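Local atomic coordinates of LRR receptor-like serine/threonine-protein kinase RGI3 (Arabidopsis thaliana, PDB entry 5HZ0), a protein that acts as a cell-surface receptor for RGF peptide hormones, which maintain the root stem cell niche, and pairs with SERK co-receptors once the peptide is bound. Residues Ser122-Arg127 against Glu149-Ile154; Val137-Gly142 against Leu160-Leu165; Glu167-Gly172 against Thr191-Gly196. The protein carries 5 engineered substitutions. One frame throughout, in Å; residues are numbered along the deposited sequence.

Contact 1. Residues Ser122-Arg127 against Glu149-Ile154; sequences SGEIPR and ELPWEI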
ATOM      1  N   SER A 122      -3.768  -0.101  31.310  1.00 18.30           N
ATOM      2  CA  SER A 122      -2.984  -1.332  31.262  1.00 23.89           C
ATOM      3  C   SER A 122      -3.665  -2.439  32.063  1.00 24.59           C
ATOM      4  O   SER A 122      -4.790  -2.268  32.534  1.00 29.33           O
ATOM      5  CB  SER A 122      -1.555  -1.090  31.776  1.00 18.53           C
ATOM      6  OG  SER A 122      -1.541  -0.265  32.938  1.00 19.73           O
ATOM      7  N   GLY A 123      -2.990  -3.576  32.202  1.00 21.88           N
ATOM      8  CA  GLY A 123      -3.507  -4.673  33.000  1.00 19.79           C
ATOM      9  C   GLY A 123      -4.427  -5.598  32.238  1.00 21.82           C
ATOM     10  O   GLY A 123      -4.417  -5.615  31.012  1.00 27.28           O
ATOM     11  N   GLU A 124      -5.206  -6.394  32.962  1.00 25.03           N
ATOM     12  CA  GLU A 124      -6.179  -7.258  32.314  1.00 34.68           C
ATOM     13  C   GLU A 124      -7.587  -6.661  32.411  1.00 28.33           C
ATOM     14  O   GLU A 124      -7.802  -5.626  33.051  1.00 20.75           O
ATOM     15  CB  GLU A 124      -6.151  -8.670  32.921  1.00 49.22           C
ATOM     16  CG  GLU A 124      -6.140  -9.809  31.890  1.00 66.69           C
ATOM     17  CD  GLU A 124      -7.334  -9.777  30.914  1.00 81.45           C
ATOM     18  OE1 GLU A 124      -7.135  -9.645  29.687  1.00 81.53           O
ATOM     19  OE2 GLU A 124      -8.488  -9.882  31.374  1.00 88.24           O
ATOM     20  N   ILE A 125      -8.533  -7.325  31.758  1.00 26.79           N
ATOM     21  CA  ILE A 125      -9.938  -7.038  31.921  1.00 27.61           C
ATOM     22  C   ILE A 125     -10.437  -7.926  33.055  1.00 26.59           C
ATOM     23  O   ILE A 125     -10.380  -9.151  32.962  1.00 29.60           O
ATOM     24  CB  ILE A 125     -10.722  -7.339  30.635  1.00 27.20           C
ATOM     25  CG1 ILE A 125     -10.240  -6.443  29.495  1.00 23.74           C
ATOM     26  CG2 ILE A 125     -12.205  -7.113  30.855  1.00 27.75           C
ATOM     27  CD1 ILE A 125     -10.722  -6.875  28.134  1.00 19.34           C
ATOM     28  N   PRO A 126     -10.919  -7.306  34.137  1.00 22.40           N
ATOM     29  CA  PRO A 126     -11.364  -8.021  35.336  1.00 20.89           C
ATOM     30  C   PRO A 126     -12.388  -9.078  34.987  1.00 23.28           C
ATOM     31  O   PRO A 126     -13.131  -8.892  34.030  1.00 24.99           O
ATOM     32  CB  PRO A 126     -12.031  -6.926  36.163  1.00 21.41           C
ATOM     33  CG  PRO A 126     -11.420  -5.673  35.690  1.00 25.00           C
ATOM     34  CD  PRO A 126     -11.130  -5.854  34.246  1.00 23.42           C
ATOM     35  N   ARG A 127     -12.428 -10.168  35.746  1.00 22.29           N
ATOM     36  CA  ARG A 127     -13.384 -11.234  35.484  1.00 27.81           C
ATOM     37  C   ARG A 127     -14.741 -10.759  35.969  1.00 25.49           C
ATOM     38  O   ARG A 127     -15.760 -11.421  35.777  1.00 25.39           O
ATOM     39  CB  ARG A 127     -12.985 -12.516  36.208  1.00 37.95           C
ATOM     40  CG  ARG A 127     -11.529 -12.555  36.611  1.00 51.42           C
ATOM     41  CD  ARG A 127     -10.843 -13.778  36.054  1.00 61.89           C
ATOM     42  NE  ARG A 127     -11.713 -14.949  36.095  1.00 75.58           N
ATOM     43  CZ  ARG A 127     -11.276 -16.205  36.069  1.00 84.73           C
ATOM     44  NH1 ARG A 127      -9.971 -16.457  36.017  1.00 86.23           N
ATOM     45  NH2 ARG A 127     -12.143 -17.212  36.104  1.00 86.90           N
ATOM     46  N   GLU A 149      -5.783 -12.451  28.441  1.00 20.48           N
ATOM     47  CA  GLU A 149      -6.828 -13.069  27.648  1.00 23.26           C
ATOM     48  C   GLU A 149      -8.173 -12.405  27.941  1.00 25.98           C
ATOM     49  O   GLU A 149      -8.402 -11.902  29.039  1.00 25.09           O
ATOM     50  CB  GLU A 149      -6.902 -14.571  27.940  1.00 22.81           C
ATOM     51  CG  GLU A 149      -5.863 -15.407  27.210  1.00 26.09           C
ATOM     52  CD  GLU A 149      -6.185 -16.898  27.225  1.00 33.46           C
ATOM     53  OE1 GLU A 149      -5.785 -17.618  26.281  1.00 37.04           O
ATOM     54  OE2 GLU A 149      -6.827 -17.357  28.188  1.00 37.47           O
ATOM     55  N   LEU A 150      -9.066 -12.400  26.960  1.00 26.91           N
ATOM     56  CA  LEU A 150     -10.420 -11.929  27.202  1.00 21.19           C
ATOM     57  C   LEU A 150     -11.043 -12.886  28.212  1.00 23.14           C
ATOM     58  O   LEU A 150     -11.091 -14.094  27.976  1.00 30.37           O
ATOM     59  CB  LEU A 150     -11.225 -11.898  25.896  1.00 15.57           C
ATOM     60  CG  LEU A 150     -12.679 -11.427  25.953  1.00 18.65           C
ATOM     61  CD1 LEU A 150     -12.779  -9.945  26.321  1.00 15.70           C
ATOM     62  CD2 LEU A 150     -13.383 -11.712  24.632  1.00 20.55           C
ATOM     63  N   PRO A 151     -11.502 -12.355  29.354  1.00 18.74           N
ATOM     64  CA  PRO A 151     -11.983 -13.254  30.407  1.00 14.83           C
ATOM     65  C   PRO A 151     -13.226 -14.034  30.009  1.00 21.76           C
ATOM     66  O   PRO A 151     -14.113 -13.530  29.325  1.00 23.58           O
ATOM     67  CB  PRO A 151     -12.288 -12.308  31.573  1.00 13.01           C
ATOM     68  CG  PRO A 151     -12.526 -10.982  30.931  1.00 21.19           C
ATOM     69  CD  PRO A 151     -11.632 -10.936  29.729  1.00 22.31           C
ATOM     70  N   TRP A 152     -13.254 -15.283  30.447  1.00 20.77           N
ATOM     71  CA  TRP A 152     -14.356 -16.195  30.228  1.00 16.82           C
ATOM     72  C   TRP A 152     -15.700 -15.548  30.604  1.00 21.62           C
ATOM     73  O   TRP A 152     -16.723 -15.678  29.893  1.00 23.08           O
ATOM     74  CB  TRP A 152     -14.095 -17.441  31.071  1.00 16.17           C
ATOM     75  CG  TRP A 152     -15.103 -18.480  30.899  1.00 25.12           C
ATOM     76  CD1 TRP A 152     -16.177 -18.716  31.702  1.00 31.61           C
ATOM     77  CD2 TRP A 152     -15.158 -19.446  29.850  1.00 29.34           C
ATOM     78  NE1 TRP A 152     -16.905 -19.773  31.212  1.00 36.35           N
ATOM     79  CE2 TRP A 152     -16.295 -20.241  30.073  1.00 32.62           C
ATOM     80  CE3 TRP A 152     -14.358 -19.716  28.735  1.00 27.37           C
ATOM     81  CZ2 TRP A 152     -16.652 -21.288  29.230  1.00 28.31           C
ATOM     82  CZ3 TRP A 152     -14.719 -20.751  27.896  1.00 20.60           C
ATOM     83  CH2 TRP A 152     -15.852 -21.525  28.149  1.00 20.73           C
ATOM     84  N   GLU A 153     -15.681 -14.794  31.698  1.00 18.70           N
ATOM     85  CA  GLU A 153     -16.901 -14.196  32.242  1.00 16.59           C
ATOM     86  C   GLU A 153     -17.605 -13.239  31.276  1.00 20.50           C
ATOM     87  O   GLU A 153     -18.737 -12.824  31.522  1.00 21.77           O
ATOM     88  CB  GLU A 153     -16.599 -13.495  33.558  1.00 17.13           C
ATOM     89  CG  GLU A 153     -16.311 -14.454  34.716  1.00 23.96           C
ATOM     90  CD  GLU A 153     -14.915 -15.084  34.681  1.00 24.90           C
ATOM     91  OE1 GLU A 153     -14.080 -14.721  33.818  1.00 17.13           O
ATOM     92  OE2 GLU A 153     -14.662 -15.948  35.538  1.00 25.74           O
ATOM     93  N   ILE A 154     -16.942 -12.889  30.178  1.00 25.32           N
ATOM     94  CA  ILE A 154     -17.556 -12.027  29.182  1.00 25.74           C
ATOM     95  C   ILE A 154     -18.838 -12.649  28.644  1.00 26.14           C
ATOM     96  O   ILE A 154     -19.717 -11.936  28.168  1.00 23.95           O
ATOM     97  CB  ILE A 154     -16.619 -11.715  28.001  1.00 23.63           C
ATOM     98  CG1 ILE A 154     -17.087 -10.444  27.289  1.00 17.41           C
ATOM     99  CG2 ILE A 154     -16.572 -12.882  27.022  1.00 21.16           C
ATOM    100  CD1 ILE A 154     -17.068  -9.240  28.164  1.00 12.69           C
TER

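Contact 2. Residues Val137-Gly142 against Leu160-Leu165; sequences VLRAGG and LVMLGL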
ATOM      1  N   VAL A 137     -22.707  -1.823  25.366  1.00 14.49           N
ATOM      2  CA  VAL A 137     -21.497  -1.408  24.684  1.00 10.99           C
ATOM      3  C   VAL A 137     -20.310  -1.343  25.650  1.00 13.20           C
ATOM      4  O   VAL A 137     -20.340  -0.623  26.646  1.00 12.62           O
ATOM      5  CB  VAL A 137     -21.685  -0.010  24.041  1.00 11.24           C
ATOM      6  CG1 VAL A 137     -20.373   0.499  23.493  1.00 11.34           C
ATOM      7  CG2 VAL A 137     -22.751  -0.050  22.939  1.00 12.68           C
ATOM      8  N   LEU A 138     -19.271  -2.123  25.359  1.00 13.85           N
ATOM      9  CA  LEU A 138     -17.996  -1.978  26.027  1.00 11.93           C
ATOM     10  C   LEU A 138     -16.975  -1.749  24.938  1.00 18.47           C
ATOM     11  O   LEU A 138     -16.763  -2.612  24.091  1.00 13.04           O
ATOM     12  CB  LEU A 138     -17.646  -3.222  26.861  1.00 25.63           C
ATOM     13  CG  LEU A 138     -16.165  -3.631  27.081  1.00 15.12           C
ATOM     14  CD1 LEU A 138     -15.311  -2.559  27.746  1.00 17.09           C
ATOM     15  CD2 LEU A 138     -16.098  -4.903  27.872  1.00 15.06           C
ATOM     16  N   ARG A 139     -16.368  -0.568  24.930  1.00 19.49           N
ATOM     17  CA  ARG A 139     -15.285  -0.305  24.000  1.00 15.53           C
ATOM     18  C   ARG A 139     -14.092   0.223  24.764  1.00 17.58           C
ATOM     19  O   ARG A 139     -14.114   1.359  25.259  1.00 13.58           O
ATOM     20  CB  ARG A 139     -15.730   0.727  22.979  1.00 12.79           C
ATOM     21  CG  ARG A 139     -17.068   0.413  22.328  1.00 12.94           C
ATOM     22  CD  ARG A 139     -17.492   1.538  21.416  1.00 11.05           C
ATOM     23  NE  ARG A 139     -16.445   1.823  20.449  1.00 17.40           N
ATOM     24  CZ  ARG A 139     -16.330   2.965  19.785  1.00 19.82           C
ATOM     25  NH1 ARG A 139     -15.323   3.134  18.942  1.00 25.18           N
ATOM     26  NH2 ARG A 139     -17.205   3.939  19.972  1.00 11.50           N
ATOM     27  N   ALA A 140     -13.091  -0.654  24.887  1.00 12.55           N
ATOM     28  CA  ALA A 140     -11.783  -0.405  25.534  1.00 13.23           C
ATOM     29  C   ALA A 140     -10.553  -0.308  24.617  1.00 16.40           C
ATOM     30  O   ALA A 140      -9.427  -0.283  25.105  1.00 16.49           O
ATOM     31  CB  ALA A 140     -11.543  -1.398  26.648  1.00 13.46           C
ATOM     32  N   GLY A 141     -10.757  -0.345  23.304  1.00 15.21           N
ATOM     33  CA  GLY A 141      -9.662  -0.341  22.348  1.00 11.75           C
ATOM     34  C   GLY A 141      -8.776   0.891  22.369  1.00 12.48           C
ATOM     35  O   GLY A 141      -9.070   1.879  23.029  1.00 13.29           O
ATOM     36  N   GLY A 142      -7.663   0.839  21.651  1.00 20.56           N
ATOM     37  CA  GLY A 142      -6.702   1.931  21.703  1.00 12.93           C
ATOM     38  C   GLY A 142      -6.128   2.175  23.095  1.00 19.70           C
ATOM     39  O   GLY A 142      -5.934   3.329  23.504  1.00 14.78           O
ATOM     40  N   LEU A 160     -24.845  -7.561  25.564  1.00 11.49           N
ATOM     41  CA  LEU A 160     -23.839  -6.914  24.731  1.00  8.43           C
ATOM     42  C   LEU A 160     -24.254  -6.922  23.272  1.00 11.39           C
ATOM     43  O   LEU A 160     -24.689  -7.938  22.744  1.00 11.63           O
ATOM     44  CB  LEU A 160     -22.492  -7.608  24.843  1.00  8.37           C
ATOM     45  CG  LEU A 160     -21.448  -7.142  25.847  1.00 16.37           C
ATOM     46  CD1 LEU A 160     -20.332  -8.168  25.831  1.00 10.53           C
ATOM     47  CD2 LEU A 160     -20.915  -5.772  25.496  1.00  9.64           C
ATOM     48  N   VAL A 161     -24.085  -5.770  22.638  1.00 11.96           N
ATOM     49  CA  VAL A 161     -24.291  -5.575  21.210  1.00 16.79           C
ATOM     50  C   VAL A 161     -22.942  -5.278  20.564  1.00 18.69           C
ATOM     51  O   VAL A 161     -22.671  -5.722  19.450  1.00  6.32           O
ATOM     52  CB  VAL A 161     -25.417  -4.534  20.856  1.00 10.49           C
ATOM     53  CG1 VAL A 161     -26.667  -4.859  21.654  1.00  9.63           C
ATOM     54  CG2 VAL A 161     -24.977  -3.097  21.099  1.00  7.93           C
ATOM     55  N   MET A 162     -22.196  -4.384  21.206  1.00  7.76           N
ATOM     56  CA  MET A 162     -20.943  -3.860  20.700  1.00 12.50           C
ATOM     57  C   MET A 162     -19.780  -4.171  21.665  1.00 16.73           C
ATOM     58  O   MET A 162     -19.827  -3.837  22.846  1.00 17.00           O
ATOM     59  CB  MET A 162     -21.106  -2.346  20.479  1.00 15.12           C
ATOM     60  CG  MET A 162     -19.852  -1.593  20.090  1.00  8.64           C
ATOM     61  SD  MET A 162     -18.915  -2.397  18.781  1.00 13.59           S
ATOM     62  CE  MET A 162     -17.276  -1.788  19.162  1.00  8.54           C
ATOM     63  N   LEU A 163     -18.754  -4.847  21.164  1.00 17.90           N
ATOM     64  CA  LEU A 163     -17.562  -5.131  21.962  1.00 14.12           C
ATOM     65  C   LEU A 163     -16.300  -4.811  21.181  1.00  8.29           C
ATOM     66  O   LEU A 163     -16.001  -5.463  20.190  1.00  7.57           O
ATOM     67  CB  LEU A 163     -17.522  -6.597  22.391  1.00  8.05           C
ATOM     68  CG  LEU A 163     -16.240  -7.002  23.144  1.00 30.96           C
ATOM     69  CD1 LEU A 163     -16.210  -6.387  24.541  1.00  9.45           C
ATOM     70  CD2 LEU A 163     -16.038  -8.522  23.219  1.00  7.95           C
ATOM     71  N   GLY A 164     -15.519  -3.844  21.631  1.00  9.02           N
ATOM     72  CA  GLY A 164     -14.289  -3.676  20.926  1.00  8.88           C
ATOM     73  C   GLY A 164     -13.146  -3.319  21.826  1.00 15.75           C
ATOM     74  O   GLY A 164     -13.178  -2.478  22.724  1.00 10.50           O
ATOM     75  N   LEU A 165     -12.133  -4.122  21.541  1.00 11.62           N
ATOM     76  CA  LEU A 165     -10.829  -4.201  22.158  1.00 14.59           C
ATOM     77  C   LEU A 165      -9.677  -3.907  21.203  1.00 16.75           C
ATOM     78  O   LEU A 165      -8.612  -4.448  21.396  1.00  9.60           O
ATOM     79  CB  LEU A 165     -10.690  -5.520  22.922  1.00 12.01           C
ATOM     80  CG  LEU A 165     -11.775  -5.574  24.010  1.00 12.14           C
ATOM     81  CD1 LEU A 165     -12.063  -6.988  24.465  1.00  9.73           C
ATOM     82  CD2 LEU A 165     -11.377  -4.689  25.191  1.00 17.15           C
TER

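Contact 3. Residues Glu167-Gly172 against Thr191-Gly196; sequences ETSLSG and TSLLSG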
ATOM      1  N   GLU A 167      -6.574  -2.646  18.830  1.00  9.34           N
ATOM      2  CA  GLU A 167      -5.300  -2.002  19.160  1.00 14.44           C
ATOM      3  C   GLU A 167      -4.967  -2.089  20.641  1.00 12.98           C
ATOM      4  O   GLU A 167      -4.615  -1.102  21.286  1.00 16.25           O
ATOM      5  CB  GLU A 167      -5.234  -0.569  18.642  1.00 10.36           C
ATOM      6  CG  GLU A 167      -4.964  -0.537  17.167  1.00  9.67           C
ATOM      7  CD  GLU A 167      -4.793   0.854  16.630  1.00 22.56           C
ATOM      8  OE1 GLU A 167      -4.184   1.683  17.330  1.00 23.84           O
ATOM      9  OE2 GLU A 167      -5.275   1.120  15.505  1.00 23.30           O
ATOM     10  N   THR A 168      -5.116  -3.294  21.170  1.00 12.72           N
ATOM     11  CA  THR A 168      -4.706  -3.589  22.522  1.00 17.57           C
ATOM     12  C   THR A 168      -3.702  -4.729  22.462  1.00 18.07           C
ATOM     13  O   THR A 168      -3.387  -5.251  21.391  1.00 11.26           O
ATOM     14  CB  THR A 168      -5.905  -4.016  23.391  1.00 11.28           C
ATOM     15  OG1 THR A 168      -6.507  -5.182  22.825  1.00 10.38           O
ATOM     16  CG2 THR A 168      -6.932  -2.905  23.469  1.00 11.64           C
ATOM     17  N   SER A 169      -3.196  -5.112  23.620  1.00 11.37           N
ATOM     18  CA  SER A 169      -2.304  -6.252  23.713  1.00 12.60           C
ATOM     19  C   SER A 169      -3.020  -7.549  24.093  1.00 17.34           C
ATOM     20  O   SER A 169      -2.388  -8.508  24.528  1.00 19.67           O
ATOM     21  CB  SER A 169      -1.100  -5.936  24.582  1.00 11.93           C
ATOM     22  OG  SER A 169      -0.343  -4.911  23.958  1.00 13.12           O
ATOM     23  N   LEU A 170      -4.348  -7.535  24.016  1.00 15.89           N
ATOM     24  CA  LEU A 170      -5.140  -8.729  24.299  1.00 13.25           C
ATOM     25  C   LEU A 170      -4.616  -9.928  23.532  1.00 16.39           C
ATOM     26  O   LEU A 170      -4.413  -9.863  22.314  1.00 15.52           O
ATOM     27  CB  LEU A 170      -6.602  -8.504  23.940  1.00 13.12           C
ATOM     28  CG  LEU A 170      -7.549  -8.958  25.046  1.00 16.85           C
ATOM     29  CD1 LEU A 170      -7.647  -7.901  26.132  1.00 15.34           C
ATOM     30  CD2 LEU A 170      -8.886  -9.277  24.470  1.00 15.32           C
ATOM     31  N   SER A 171      -4.399 -11.022  24.255  1.00 15.50           N
ATOM     32  CA  SER A 171      -3.737 -12.191  23.697  1.00 17.07           C
ATOM     33  C   SER A 171      -4.537 -13.447  23.950  1.00 16.33           C
ATOM     34  O   SER A 171      -5.609 -13.390  24.531  1.00 26.56           O
ATOM     35  CB  SER A 171      -2.354 -12.357  24.317  1.00 21.74           C
ATOM     36  OG  SER A 171      -2.450 -12.600  25.716  1.00 29.43           O
ATOM     37  N   GLY A 172      -4.000 -14.588  23.526  1.00 14.44           N
ATOM     38  CA  GLY A 172      -4.684 -15.860  23.698  1.00 14.59           C
ATOM     39  C   GLY A 172      -5.865 -16.081  22.773  1.00 13.57           C
ATOM     40  O   GLY A 172      -6.124 -15.285  21.874  1.00 22.40           O
ATOM     41  N   THR A 191      -5.727  -5.671  15.213  1.00  6.51           N
ATOM     42  CA  THR A 191      -4.421  -5.092  15.486  1.00  7.05           C
ATOM     43  C   THR A 191      -4.111  -5.278  16.968  1.00  7.71           C
ATOM     44  O   THR A 191      -3.856  -4.329  17.705  1.00  8.49           O
ATOM     45  CB  THR A 191      -4.374  -3.620  15.065  1.00  7.45           C
ATOM     46  OG1 THR A 191      -5.092  -3.464  13.826  1.00  6.85           O
ATOM     47  CG2 THR A 191      -2.930  -3.140  14.903  1.00  7.79           C
ATOM     48  N   SER A 192      -4.196  -6.530  17.393  1.00  7.42           N
ATOM     49  CA  SER A 192      -3.959  -6.942  18.774  1.00 15.43           C
ATOM     50  C   SER A 192      -3.022  -8.150  18.801  1.00 15.58           C
ATOM     51  O   SER A 192      -2.312  -8.414  17.827  1.00 14.09           O
ATOM     52  CB  SER A 192      -5.268  -7.245  19.507  1.00 13.50           C
ATOM     53  OG  SER A 192      -5.893  -6.050  19.948  1.00 15.38           O
ATOM     54  N   LEU A 193      -2.937  -8.793  19.960  1.00 18.37           N
ATOM     55  CA  LEU A 193      -2.081  -9.972  20.170  1.00 20.59           C
ATOM     56  C   LEU A 193      -2.733 -11.367  20.135  1.00 18.06           C
ATOM     57  O   LEU A 193      -2.115 -12.334  20.558  1.00 25.00           O
ATOM     58  CB  LEU A 193      -1.182  -9.797  21.401  1.00  8.66           C
ATOM     59  CG  LEU A 193      -0.250  -8.586  21.262  1.00 24.23           C
ATOM     60  CD1 LEU A 193       0.710  -8.472  22.439  1.00 10.03           C
ATOM     61  CD2 LEU A 193       0.508  -8.627  19.946  1.00  8.62           C
ATOM     62  N   LEU A 194      -3.993 -11.466  19.731  1.00 13.36           N
ATOM     63  CA  LEU A 194      -4.686 -12.767  19.708  1.00 13.76           C
ATOM     64  C   LEU A 194      -3.988 -13.901  18.943  1.00 13.40           C
ATOM     65  O   LEU A 194      -3.401 -13.681  17.884  1.00 17.31           O
ATOM     66  CB  LEU A 194      -6.078 -12.611  19.122  1.00  5.80           C
ATOM     67  CG  LEU A 194      -7.074 -11.691  19.815  1.00 21.00           C
ATOM     68  CD1 LEU A 194      -8.316 -11.603  18.945  1.00  5.74           C
ATOM     69  CD2 LEU A 194      -7.410 -12.213  21.221  1.00  6.77           C
ATOM     70  N   SER A 195      -4.081 -15.113  19.487  1.00  9.25           N
ATOM     71  CA  SER A 195      -3.584 -16.324  18.826  1.00  8.11           C
ATOM     72  C   SER A 195      -4.501 -17.500  19.134  1.00 14.16           C
ATOM     73  O   SER A 195      -5.474 -17.362  19.869  1.00 22.59           O
ATOM     74  CB  SER A 195      -2.127 -16.650  19.224  1.00 11.52           C
ATOM     75  OG  SER A 195      -1.799 -16.236  20.554  1.00 11.36           O
ATOM     76  N   GLY A 196      -4.197 -18.666  18.583  1.00 15.34           N
ATOM     77  CA  GLY A 196      -5.132 -19.773  18.674  1.00 16.55           C
ATOM     78  C   GLY A 196      -6.277 -19.602  17.687  1.00 23.49           C
ATOM     79  O   GLY A 196      -6.359 -18.595  16.970  1.00 20.17           O
TER

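Contact 1. Residues Ser122-Arg127 against Glu149-Ile154
The glycine-x-isoleucine/leucine-proline segments of two successive plant-type leucine-rich repeats meet here, Glu124-Ile125-Pro126 beside Glu149-Leu150-Pro151; residues 124-127 and 149-153 run 21° apart. Pro151 supplies the middle of the contact. Its ring lies crosswise to Ile125, with CD 3.8 Å from Ile125 CB and CG 3.5 Å from Ile125 O, while CG2 of the isoleucine lies near CG and CD of the ring. Deeper in, CD1 of Ile125 meets CD1 of Leu150 at 4.1 Å; both residues are buried, and both touch Leu165 and Leu170. The side chain of Glu124, bent at chi2, brings its carboxylate oxygen OE2 to 3.7 Å from Pro151 CD. The polar end belongs to Arg127, whose chain bends at chi2 and chi3 and turns its guanidinium side-on to Glu153. NE and NH2 both donate to Glu153 OE2, at 3.2 and 2.9 Å; NH2 meets the oxygen's syn lone pair, whereas NE comes in from above the carboxylate plane. The oxygen sits at the edge of the guanidinium, near its plane, and the carboxylate is turned 51° from that plane. Apolar inside and charged outside, this side-by-side stacking of consensus segments is characteristic of the plant LRR solenoid.

Contact 2. Residues Val137-Gly142 against Leu160-Leu165
Gly164 O takes two backbone N-H groups of the neighbouring repeat. Ala140 N makes the main bond at 2.8 Å, lying nearly along the C=O axis although its own N-H is bent to 138°; Gly141 N adds a weak one, and Arg139 CA a CA-H...O contact, its carbon 3.3 Å from the oxygen. Further back the strands exchange straighter bonds, Leu138 N to Met162 O at 3.1 Å and Gly164 N to Leu138 O at 3.0 Å. Strands 137-139 and 162-164 are thus a parallel pair, neighbouring rungs of the sheet that lines the concave side of the LRR solenoid, where the peptide-recognition residues lie. On the interior side Leu138 and Leu163 point the same way side by side, CD2 of the first 3.6 Å from CD1 of the second, and past the strand ends Ala140 CB rests against Leu165 CD2. On the peptide side, Val137 CG2 packs on Met162 CB at 3.7 Å. Met162, bent at chi2 (47°), swings CE to 3.9 Å from Arg139 CG, obliquely to the guanidinium. Arg139 NE and Gly141 N hydrogen-bond a modified side chain of the bound peptide, and Phe117 makes a cation-pi contact with Arg139. Cut back to an alanine, Arg139 would probably leave the peptide side chain short of one donor, Phe117 without its cation and the Met162 methyl without the chain it packs against.

Contact 3. Residues Glu167-Gly172 against Thr191-Gly196
Glu167 and Thr191 lie alongside each other and point the same way, CG of the glutamate 3.8 Å from CB of the threonine. Glu167 keeps CG beside its own backbone N and then runs extended, which carries the carboxylate beyond the threonine to the bound peptide, where OE2 hydrogen-bonds the peptide's backbone; Thr191 OG1 turns instead to Gln215. One residue on, the pairing becomes polar. Ser192 OG comes between two oxygens of the same residue, 3.0 Å from Thr168 O and 3.1 Å from Thr168 OG1, and its one proton can serve only one of them at a time. Thr168 OG1 is set by its first torsion (60°) between the backbone N and the carbonyl carbon, and it also bonds Leu165 O. These pairs carry the chain out of the concave-face strands of two successive leucine-rich repeats into the stretch that bears the plant-type leucine-serine-glycine sequence, Leu170-Ser171-Gly172 in one and Leu194-Ser195-Gly196 in the next. Leu193, just before that sequence, lays CD1 against Ser169 CB at 3.8 Å and is exposed, whereas Leu194 is buried and sends CD2 over to Gly172 O at 3.4 Å. Leu170 also turns inward, its side chain packing on Ile125 and Leu150 of the two preceding repeats and on Leu165 of its own. The backbones follow almost the same direction, 2° apart, yet share few bonds: Leu193 N gives Leu170 O a weak one, while Ser195 N makes a straighter one to Gly172 O at 3.1 Å (N-H angle 158°), although it approaches from well above the carbonyl plane.

Overall arrangement
The three contacts follow the solenoid of the receptor's extracellular leucine-rich-repeat domain through the predicted repeats LRR 6 to 9, their centres 12 to 14 Å apart, and share one leucine-rich interior. Leu165 of contact 2 is where they converge: its CD1 lies 3.6 Å from Leu150 CD1 of contact 1 and 3.9 Å from Leu170 CD2 of contact 3, while its CD2 is 3.7 Å from Ile125 CD1. Contacts 1 and 3 also meet directly, Ile125 CD1 and Leu170 CD1 being 3.8 Å apart. Peptide binding is divided unevenly. Contact 2 offers the peptide Arg139, Gly141 and Met162, contact 3 adds Glu167, and contact 1 joins LRR 6 to LRR 7.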